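Local coordinates for nitrogenase molybdenum-iron protein beta chain (Clostridium pasteurianum, PDB 4WES) that forms, with the alpha chain, the molybdenum-iron component of nitrogenase, which reduces dinitrogen to ammonium, and shares an [8Fe-7S] cluster with that chain, at residues B[330-335]-B[359-364]; B[356-359]-B[365-368]. One frame throughout, in Å; residues are numbered along the deposited sequence.

Contact 1. Residues B[330-335]-B[359-364]; sequences FIIELG and AEAGIE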
loop_
_atom_site.group_PDB
_atom_site.type_symbol
_atom_site.label_atom_id
_atom_site.label_comp_id
_atom_site.label_asym_id
_atom_site.label_seq_id
_atom_site.Cartn_x
_atom_site.Cartn_y
_atom_site.Cartn_z
ATOM N N PHE B 330 13.591 -10.875 11.126
ATOM C CA PHE B 330 13.622 -9.526 10.543
ATOM C C PHE B 330 12.821 -8.549 11.405
ATOM O O PHE B 330 13.243 -7.403 11.602
ATOM C CB PHE B 330 13.126 -9.574 9.114
ATOM C CG PHE B 330 13.268 -8.272 8.354
ATOM C CD1 PHE B 330 14.352 -7.436 8.536
ATOM C CD2 PHE B 330 12.349 -7.922 7.392
ATOM C CE1 PHE B 330 14.500 -6.285 7.790
ATOM C CE2 PHE B 330 12.484 -6.763 6.641
ATOM C CZ PHE B 330 13.576 -5.941 6.837
ATOM N N ILE B 331 11.674 -8.983 11.921
ATOM C CA ILE B 331 10.904 -8.128 12.827
ATOM C C ILE B 331 11.763 -7.681 14.036
ATOM O O ILE B 331 11.769 -6.512 14.401
ATOM C CB ILE B 331 9.612 -8.866 13.254
ATOM C CG1 ILE B 331 8.658 -9.026 12.088
ATOM C CG2 ILE B 331 8.958 -8.186 14.449
ATOM C CD1 ILE B 331 8.192 -7.783 11.406
ATOM N N ILE B 332 12.495 -8.632 14.626
ATOM C CA ILE B 332 13.412 -8.304 15.689
ATOM C C ILE B 332 14.486 -7.315 15.228
ATOM O O ILE B 332 14.804 -6.324 15.911
ATOM C CB ILE B 332 14.026 -9.570 16.303
ATOM C CG1 ILE B 332 12.927 -10.411 16.983
ATOM C CG2 ILE B 332 15.119 -9.227 17.298
ATOM C CD1 ILE B 332 13.404 -11.777 17.423
ATOM N N GLU B 333 15.051 -7.556 14.035
ATOM C CA GLU B 333 16.066 -6.660 13.474
ATOM C C GLU B 333 15.563 -5.243 13.266
ATOM O O GLU B 333 16.344 -4.306 13.335
ATOM C CB GLU B 333 16.584 -7.242 12.164
ATOM C CG GLU B 333 17.367 -8.535 12.334
ATOM C CD GLU B 333 17.722 -9.255 11.053
ATOM O OE1 GLU B 333 16.987 -9.137 10.061
ATOM O OE2 GLU B 333 18.742 -9.959 11.069
ATOM N N LEU B 334 14.254 -5.111 12.992
ATOM C CA LEU B 334 13.627 -3.804 12.808
ATOM C C LEU B 334 13.398 -3.056 14.121
ATOM O O LEU B 334 13.030 -1.880 14.099
ATOM C CB LEU B 334 12.289 -3.957 12.071
ATOM C CG LEU B 334 12.453 -4.385 10.599
ATOM C CD1 LEU B 334 11.141 -4.879 10.026
ATOM C CD2 LEU B 334 13.020 -3.265 9.756
ATOM N N GLY B 335 13.571 -3.741 15.259
ATOM C CA GLY B 335 13.309 -3.202 16.558
ATOM C C GLY B 335 11.915 -3.473 17.059
ATOM O O GLY B 335 11.483 -2.919 18.093
ATOM N N ALA B 359 14.651 -15.170 22.909
ATOM C CA ALA B 359 15.502 -15.147 24.086
ATOM C C ALA B 359 16.744 -14.296 23.834
ATOM O O ALA B 359 17.163 -13.547 24.731
ATOM C CB ALA B 359 15.887 -16.562 24.486
ATOM N N GLU B 360 17.353 -14.411 22.647
ATOM C CA GLU B 360 18.578 -13.639 22.369
ATOM C C GLU B 360 18.268 -12.146 22.436
ATOM O O GLU B 360 19.104 -11.367 22.874
ATOM C CB GLU B 360 19.138 -14.012 20.974
ATOM C CG GLU B 360 20.361 -13.192 20.526
ATOM C CD GLU B 360 20.833 -13.496 19.113
ATOM O OE1 GLU B 360 20.335 -14.473 18.512
ATOM O OE2 GLU B 360 21.710 -12.755 18.599
ATOM N N ALA B 361 17.082 -11.744 21.993
ATOM C CA ALA B 361 16.671 -10.346 22.020
ATOM C C ALA B 361 16.095 -9.904 23.376
ATOM O O ALA B 361 15.750 -8.721 23.561
ATOM C CB ALA B 361 15.626 -10.131 20.944
ATOM N N GLY B 362 16.024 -10.814 24.340
ATOM C CA GLY B 362 15.464 -10.483 25.638
ATOM C C GLY B 362 13.958 -10.260 25.634
ATOM O O GLY B 362 13.437 -9.599 26.528
ATOM N N ILE B 363 13.259 -10.816 24.666
ATOM C CA ILE B 363 11.824 -10.603 24.534
ATOM C C ILE B 363 11.076 -11.688 25.291
ATOM O O ILE B 363 11.150 -12.869 24.932
ATOM C CB ILE B 363 11.382 -10.608 23.063
ATOM C CG1 ILE B 363 12.010 -9.415 22.338
ATOM C CG2 ILE B 363 9.863 -10.530 22.981
ATOM C CD1 ILE B 363 11.936 -9.495 20.824
ATOM N N GLU B 364 10.332 -11.253 26.308
ATOM C CA GLU B 364 9.502 -12.121 27.140
ATOM C C GLU B 364 8.020 -11.857 26.837
ATOM O O GLU B 364 7.640 -10.762 26.408
ATOM C CB GLU B 364 9.762 -11.848 28.625
ATOM C CG GLU B 364 11.216 -11.962 29.071
ATOM C CD GLU B 364 11.568 -13.343 29.587
ATOM O OE1 GLU B 364 10.654 -14.185 29.718
ATOM O OE2 GLU B 364 12.762 -13.583 29.871
#

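Contact 2. Residues B[356-359]-B[365-368]; sequences AMLA and GSKV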
loop_
_atom_site.group_PDB
_atom_site.type_symbol
_atom_site.label_atom_id
_atom_site.label_comp_id
_atom_site.label_asym_id
_atom_site.label_seq_id
_atom_site.Cartn_x
_atom_site.Cartn_y
_atom_site.Cartn_z
ATOM N N ALA B 356 14.430 -19.282 20.463
ATOM C CA ALA B 356 15.823 -18.880 20.621
ATOM C C ALA B 356 16.065 -17.428 20.212
ATOM O O ALA B 356 16.809 -16.709 20.902
ATOM C CB ALA B 356 16.742 -19.803 19.829
ATOM N N MET B 357 15.470 -16.969 19.113
ATOM C CA MET B 357 15.684 -15.574 18.714
ATOM C C MET B 357 15.011 -14.607 19.687
ATOM O O MET B 357 15.551 -13.532 19.933
ATOM C CB MET B 357 15.305 -15.313 17.255
ATOM C CG MET B 357 13.814 -15.413 16.981
ATOM S SD MET B 357 13.369 -15.131 15.268
ATOM C CE MET B 357 14.118 -16.552 14.478
ATOM N N LEU B 358 13.839 -14.977 20.240
ATOM C CA LEU B 358 13.198 -14.149 21.245
ATOM C C LEU B 358 14.084 -14.048 22.479
ATOM O O LEU B 358 14.269 -12.956 23.030
ATOM C CB LEU B 358 11.819 -14.707 21.612
ATOM C CG LEU B 358 10.778 -14.626 20.501
ATOM C CD1 LEU B 358 9.572 -15.477 20.887
ATOM C CD2 LEU B 358 10.366 -13.199 20.222
ATOM N N ALA B 359 14.651 -15.170 22.909
ATOM C CA ALA B 359 15.502 -15.147 24.086
ATOM C C ALA B 359 16.744 -14.296 23.834
ATOM O O ALA B 359 17.163 -13.547 24.731
ATOM C CB ALA B 359 15.887 -16.562 24.486
ATOM N N GLY B 365 7.186 -12.864 27.075
ATOM C CA GLY B 365 5.734 -12.689 26.999
ATOM C C GLY B 365 5.117 -12.911 25.626
ATOM O O GLY B 365 3.922 -12.630 25.409
ATOM N N SER B 366 5.903 -13.418 24.673
ATOM C CA SER B 366 5.336 -13.777 23.371
ATOM C C SER B 366 4.763 -15.180 23.405
ATOM O O SER B 366 5.137 -15.997 24.248
ATOM C CB SER B 366 6.407 -13.654 22.297
ATOM O OG SER B 366 6.826 -12.304 22.160
ATOM N N LYS B 367 3.850 -15.448 22.498
ATOM C CA LYS B 367 3.239 -16.758 22.358
ATOM C C LYS B 367 3.632 -17.309 21.011
ATOM O O LYS B 367 3.353 -16.701 19.993
ATOM C CB LYS B 367 1.714 -16.728 22.492
ATOM C CG LYS B 367 1.213 -16.193 23.822
ATOM C CD LYS B 367 -0.307 -16.281 23.954
ATOM C CE LYS B 367 -0.790 -15.856 25.322
ATOM N NZ LYS B 367 -2.273 -16.011 25.434
ATOM N N VAL B 368 4.249 -18.477 21.018
ATOM C CA VAL B 368 4.705 -19.171 19.834
ATOM C C VAL B 368 3.997 -20.511 19.787
ATOM O O VAL B 368 4.011 -21.236 20.804
ATOM C CB VAL B 368 6.218 -19.380 19.922
ATOM C CG1 VAL B 368 6.732 -20.135 18.729
ATOM C CG2 VAL B 368 6.948 -18.051 20.072
#

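Contact 1. Residues B[330-335]-B[359-364]
Ile332 splits its two branches between two partners just past the C-terminal end of helix 348-360: its CG2 methyl lies against the CB of Ala361, 3.8 Å away, while its CG1 faces the CD1 methyl of Ile363 at 4.1 Å. The division follows from the first torsion (chi1 -65°), which turns CG2 anti to the backbone N and CG1 anti to the carbonyl carbon. Ile363 sends CD1 out along an extended chain (chi2 166°), and the two isoleucines meet at a slant rather than end on. The contact is wholly apolar and small, 96 Å² over both sides, with the backbones nearest at the CA atoms of Ile332 and Ala361, 7.4 Å apart.

Each helix closes in a Schellman motif with a glycine at positive phi, Gly335 in one and Gly362 in the other. In the first, Gly335 N bonds to Ile332 O at 2.9 Å, so the residue that makes the contact also takes part in the cap. In the second, Gly362 N reaches Ala359 O at 3.0 Å, and the chain then turns to bring Ile363 beside Ala361.

The contact thus joins the C-terminal ends of two neighbouring helices, 321-333 and 348-360, near the protein surface. Pro338 of strand 337-343 touches both Ile332 and Ile363, and Phe330 and Leu334 pack instead on helix 426-448.

Contact 2. Residues B[356-359]-B[365-368]
This is a helix-to-strand packing contact inside a beta-alpha-beta unit, the right-handed crossover formed by strand 337-343, helix 348-360 and strand 367-370, the last an outermost strand of a parallel sheet within this chain. One side chain supplies the helix half. Leu358, buried and pointing at the strand, brings its CD1 methyl to 3.8 Å from CG2 of Val368, so that the two apolar side chains meet tip to tip. The same CD1 lies 3.9 Å from CB of Ser366, and the leucine therefore spans two residues that point toward the helix, with Lys367 between them pointing away. Together the segments bury 98 Å², and their nearest CA atoms, those of Leu358 and Ser366, are 8.2 Å apart.

Val368 offers CG2 because its chi1 of 178° puts CG1 anti to the backbone N and leaves CG2 beside it. Farther back along the helix, Phe350, Ile354 and Asp355 also touch Val368, while Pro338 and Ile363 pack on Leu358. Lys367 pairs with strand 337-343 through backbone bonds to Lys339 and Val341, and its side chain makes a cation-pi contact with Trp380.

The serine hydroxyl bonds to the carbonyl O of Pro338 on the adjoining strand, and Ser366 OG lies 4.1 Å from the CD2 methyl of Leu358.

Helix 348-360 serves both contacts, whose centres lie about 8 Å apart, and Ala359 belongs to both. Contact 1 is a surface contact between the last turn of helix 321-333 and the turn that follows helix 348-360; contact 2 is partly buried and joins the helix to the sheet. Both are apolar across their segments and of similar area, but the strand side of contact 2 adds a hydroxyl whose bond goes to strand 337-343. They also meet directly: Ile363 N lies 2.9 Å from Leu358 O, a probable hydrogen bond, and Ile332 CD1 packs on Met357 CG at 3.7 Å. Successive helix residues thus face different ways, Met357 to helix 321-333 and Leu358 to the sheet.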